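Local coordinates for protein cyclin homolog (Herpesvirus saimiri, PDB 2F2C) that is a viral D-type cyclin homologue that may drive cellular transformation and rapid T-cell proliferation during latent infection of susceptible hosts, at residues Asp50-Leu55 and Ile79-Leu84. Residues are numbered along the deposited sequence; the frame is centred on the assembly and turned at random.
Sequences DNRTIL and ILDRYL
Two groups grip OD1 of Asp81: the indole NE1 of Trp41 and, more weakly, the NE of Arg52, whose distance from Asp81 OD1 is 3.3 Å. The other oxygen completes a two-pronged salt bridge, in which Asp81 OD2 accepts from Arg52 NH2 at 3.2 Å through its syn lone pair. The NH2 bond is bent (139° at the hydrogen), OD2 lies tilted from the guanidinium plane, and the two flat groups meet twisted, their planes 33° apart. Both residues are buried, and a carboxylate shared by an arginine and an indole N-H is probably held in its ionised form. With CG anti to the backbone N (chi1 -169°) and the chain extended as far as NE, the guanidinium of Arg52 reaches Asp81 on helix 72-83. Both helices belong to the N-terminal cyclin box, an all-helical domain, and the segments come nearest at Arg52 and Asp81, whose CA atoms are 9.6 Å apart. Beside the charged pair, the equally buried Leu55 and Leu80 meet end to end through their CD2 methyls, 4.1 Å from Leu55 CD2 to Leu80 CD2. Leu55 also rests on Leu94 of helix 94-109.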
ATOM      1  N   ASP A  50     -23.678  19.181 -11.425  1.00 73.51           N
ATOM      2  CA  ASP A  50     -23.135  20.536 -11.386  1.00 73.31           C
ATOM      3  C   ASP A  50     -22.497  20.813 -10.027  1.00 72.54           C
ATOM      4  O   ASP A  50     -21.408  21.367  -9.978  1.00 72.92           O
ATOM      5  CB  ASP A  50     -24.195  21.591 -11.711  1.00 73.50           C
ATOM      6  CG  ASP A  50     -24.914  21.328 -13.033  1.00 75.16           C
ATOM      7  OD1 ASP A  50     -25.742  22.188 -13.443  1.00 78.64           O
ATOM      8  OD2 ASP A  50     -24.738  20.299 -13.728  1.00 76.12           O
ATOM      9  N   ASN A  51     -23.154  20.412  -8.934  1.00 71.50           N
ATOM     10  CA  ASN A  51     -22.560  20.549  -7.596  1.00 70.45           C
ATOM     11  C   ASN A  51     -21.240  19.819  -7.501  1.00 69.69           C
ATOM     12  O   ASN A  51     -20.269  20.360  -6.991  1.00 69.51           O
ATOM     13  CB  ASN A  51     -23.474  20.030  -6.492  1.00 70.38           C
ATOM     14  CG  ASN A  51     -24.852  20.620  -6.550  1.00 70.76           C
ATOM     15  OD1 ASN A  51     -25.663  20.244  -7.395  1.00 71.43           O
ATOM     16  ND2 ASN A  51     -25.139  21.533  -5.635  1.00 70.91           N
ATOM     17  N   ARG A  52     -21.209  18.587  -7.994  1.00 69.05           N
ATOM     18  CA  ARG A  52     -19.982  17.806  -7.992  1.00 68.57           C
ATOM     19  C   ARG A  52     -18.784  18.607  -8.542  1.00 68.60           C
ATOM     20  O   ARG A  52     -17.732  18.673  -7.890  1.00 68.46           O
ATOM     21  CB  ARG A  52     -20.175  16.504  -8.767  1.00 68.55           C
ATOM     22  CG  ARG A  52     -19.046  15.491  -8.597  1.00 68.45           C
ATOM     23  CD  ARG A  52     -19.275  14.221  -9.375  1.00 67.88           C
ATOM     24  NE  ARG A  52     -18.122  13.325  -9.370  1.00 65.79           N
ATOM     25  CZ  ARG A  52     -17.278  13.171 -10.383  1.00 65.22           C
ATOM     26  NH1 ARG A  52     -17.427  13.876 -11.497  1.00 64.36           N
ATOM     27  NH2 ARG A  52     -16.268  12.310 -10.276  1.00 64.92           N
ATOM     28  N   THR A  53     -18.953  19.239  -9.708  1.00 68.09           N
ATOM     29  CA  THR A  53     -17.846  19.950 -10.364  1.00 67.94           C
ATOM     30  C   THR A  53     -17.221  21.079  -9.523  1.00 67.55           C
ATOM     31  O   THR A  53     -15.998  21.261  -9.532  1.00 67.54           O
ATOM     32  CB  THR A  53     -18.263  20.506 -11.747  1.00 68.24           C
ATOM     33  OG1 THR A  53     -19.077  19.555 -12.444  1.00 69.21           O
ATOM     34  CG2 THR A  53     -17.036  20.664 -12.650  1.00 67.60           C
ATOM     35  N   ILE A  54     -18.059  21.843  -8.823  1.00 66.88           N
ATOM     36  CA  ILE A  54     -17.577  22.872  -7.901  1.00 66.30           C
ATOM     37  C   ILE A  54     -16.781  22.233  -6.726  1.00 66.71           C
ATOM     38  O   ILE A  54     -15.654  22.638  -6.428  1.00 66.56           O
ATOM     39  CB  ILE A  54     -18.764  23.756  -7.427  1.00 65.79           C
ATOM     40  CG1 ILE A  54     -19.298  24.601  -8.607  1.00 65.90           C
ATOM     41  CG2 ILE A  54     -18.340  24.680  -6.316  1.00 65.24           C
ATOM     42  CD1 ILE A  54     -20.778  24.981  -8.545  1.00 62.80           C
ATOM     43  N   LEU A  55     -17.351  21.202  -6.106  1.00 66.73           N
ATOM     44  CA  LEU A  55     -16.770  20.594  -4.928  1.00 66.86           C
ATOM     45  C   LEU A  55     -15.451  19.918  -5.238  1.00 67.39           C
ATOM     46  O   LEU A  55     -14.511  19.974  -4.443  1.00 67.77           O
ATOM     47  CB  LEU A  55     -17.735  19.586  -4.344  1.00 66.64           C
ATOM     48  CG  LEU A  55     -17.175  18.677  -3.266  1.00 66.77           C
ATOM     49  CD1 LEU A  55     -17.001  19.442  -1.967  1.00 66.11           C
ATOM     50  CD2 LEU A  55     -18.118  17.480  -3.101  1.00 67.76           C
ATOM     51  N   ILE A  79     -13.436   7.779  -3.250  1.00 69.16           N
ATOM     52  CA  ILE A  79     -14.135   7.623  -1.965  1.00 68.66           C
ATOM     53  C   ILE A  79     -15.456   8.366  -1.984  1.00 68.80           C
ATOM     54  O   ILE A  79     -16.468   7.833  -1.532  1.00 68.18           O
ATOM     55  CB  ILE A  79     -13.278   8.106  -0.777  1.00 68.58           C
ATOM     56  CG1 ILE A  79     -12.145   7.126  -0.471  1.00 67.41           C
ATOM     57  CG2 ILE A  79     -14.125   8.269   0.476  1.00 68.24           C
ATOM     58  CD1 ILE A  79     -11.169   7.676   0.530  1.00 65.51           C
ATOM     59  N   LEU A  80     -15.435   9.583  -2.531  1.00 69.53           N
ATOM     60  CA  LEU A  80     -16.619  10.451  -2.583  1.00 69.98           C
ATOM     61  C   LEU A  80     -17.741   9.782  -3.357  1.00 70.20           C
ATOM     62  O   LEU A  80     -18.832   9.611  -2.814  1.00 70.16           O
ATOM     63  CB  LEU A  80     -16.291  11.829  -3.167  1.00 69.92           C
ATOM     64  CG  LEU A  80     -17.476  12.700  -3.636  1.00 71.19           C
ATOM     65  CD1 LEU A  80     -18.256  13.299  -2.454  1.00 71.91           C
ATOM     66  CD2 LEU A  80     -17.049  13.811  -4.606  1.00 70.17           C
ATOM     67  N   ASP A  81     -17.471   9.374  -4.599  1.00 70.71           N
ATOM     68  CA  ASP A  81     -18.499   8.702  -5.421  1.00 71.38           C
ATOM     69  C   ASP A  81     -19.044   7.437  -4.764  1.00 71.36           C
ATOM     70  O   ASP A  81     -20.253   7.324  -4.546  1.00 71.30           O
ATOM     71  CB  ASP A  81     -17.991   8.398  -6.833  1.00 71.57           C
ATOM     72  CG  ASP A  81     -17.675   9.658  -7.622  1.00 73.46           C
ATOM     73  OD1 ASP A  81     -18.324  10.704  -7.369  1.00 72.75           O
ATOM     74  OD2 ASP A  81     -16.782   9.691  -8.509  1.00 75.97           O
ATOM     75  N   ARG A  82     -18.152   6.502  -4.432  1.00 71.28           N
ATOM     76  CA  ARG A  82     -18.537   5.289  -3.713  1.00 70.99           C
ATOM     77  C   ARG A  82     -19.444   5.611  -2.541  1.00 71.11           C
ATOM     78  O   ARG A  82     -20.520   5.036  -2.426  1.00 71.30           O
ATOM     79  CB  ARG A  82     -17.308   4.535  -3.213  1.00 70.81           C
ATOM     80  CG  ARG A  82     -16.672   3.614  -4.237  1.00 70.77           C
ATOM     81  CD  ARG A  82     -15.473   2.849  -3.705  1.00 71.14           C
ATOM     82  NE  ARG A  82     -14.261   3.662  -3.734  1.00 72.67           N
ATOM     83  CZ  ARG A  82     -13.169   3.424  -3.014  1.00 73.39           C
ATOM     84  NH1 ARG A  82     -13.123   2.390  -2.174  1.00 73.81           N
ATOM     85  NH2 ARG A  82     -12.112   4.232  -3.130  1.00 73.16           N
ATOM     86  N   TYR A  83     -19.011   6.541  -1.688  1.00 71.55           N
ATOM     87  CA  TYR A  83     -19.789   6.968  -0.522  1.00 71.83           C
ATOM     88  C   TYR A  83     -21.164   7.480  -0.909  1.00 72.38           C
ATOM     89  O   TYR A  83     -22.141   7.232  -0.206  1.00 72.57           O
ATOM     90  CB  TYR A  83     -19.059   8.049   0.286  1.00 71.57           C
ATOM     91  CG  TYR A  83     -19.887   8.567   1.435  1.00 71.35           C
ATOM     92  CD1 TYR A  83     -20.093   7.784   2.577  1.00 72.08           C
ATOM     93  CD2 TYR A  83     -20.504   9.821   1.375  1.00 70.58           C
ATOM     94  CE1 TYR A  83     -20.895   8.246   3.644  1.00 72.33           C
ATOM     95  CE2 TYR A  83     -21.305  10.296   2.437  1.00 70.56           C
ATOM     96  CZ  TYR A  83     -21.495   9.502   3.566  1.00 71.29           C
ATOM     97  OH  TYR A  83     -22.258   9.949   4.622  1.00 70.40           O
ATOM     98  N   LEU A  84     -21.244   8.194  -2.024  1.00 73.18           N
ATOM     99  CA  LEU A  84     -22.516   8.783  -2.435  1.00 73.77           C
ATOM    100  C   LEU A  84     -23.351   7.868  -3.325  1.00 74.64           C
ATOM    101  O   LEU A  84     -24.306   8.332  -3.957  1.00 74.70           O
ATOM    102  CB  LEU A  84     -22.322  10.168  -3.070  1.00 73.48           C
ATOM    103  CG  LEU A  84     -21.965  11.331  -2.141  1.00 72.29           C
ATOM    104  CD1 LEU A  84     -21.727  12.549  -2.973  1.00 73.13           C
ATOM    105  CD2 LEU A  84     -23.039  11.619  -1.108  1.00 71.08           C
TER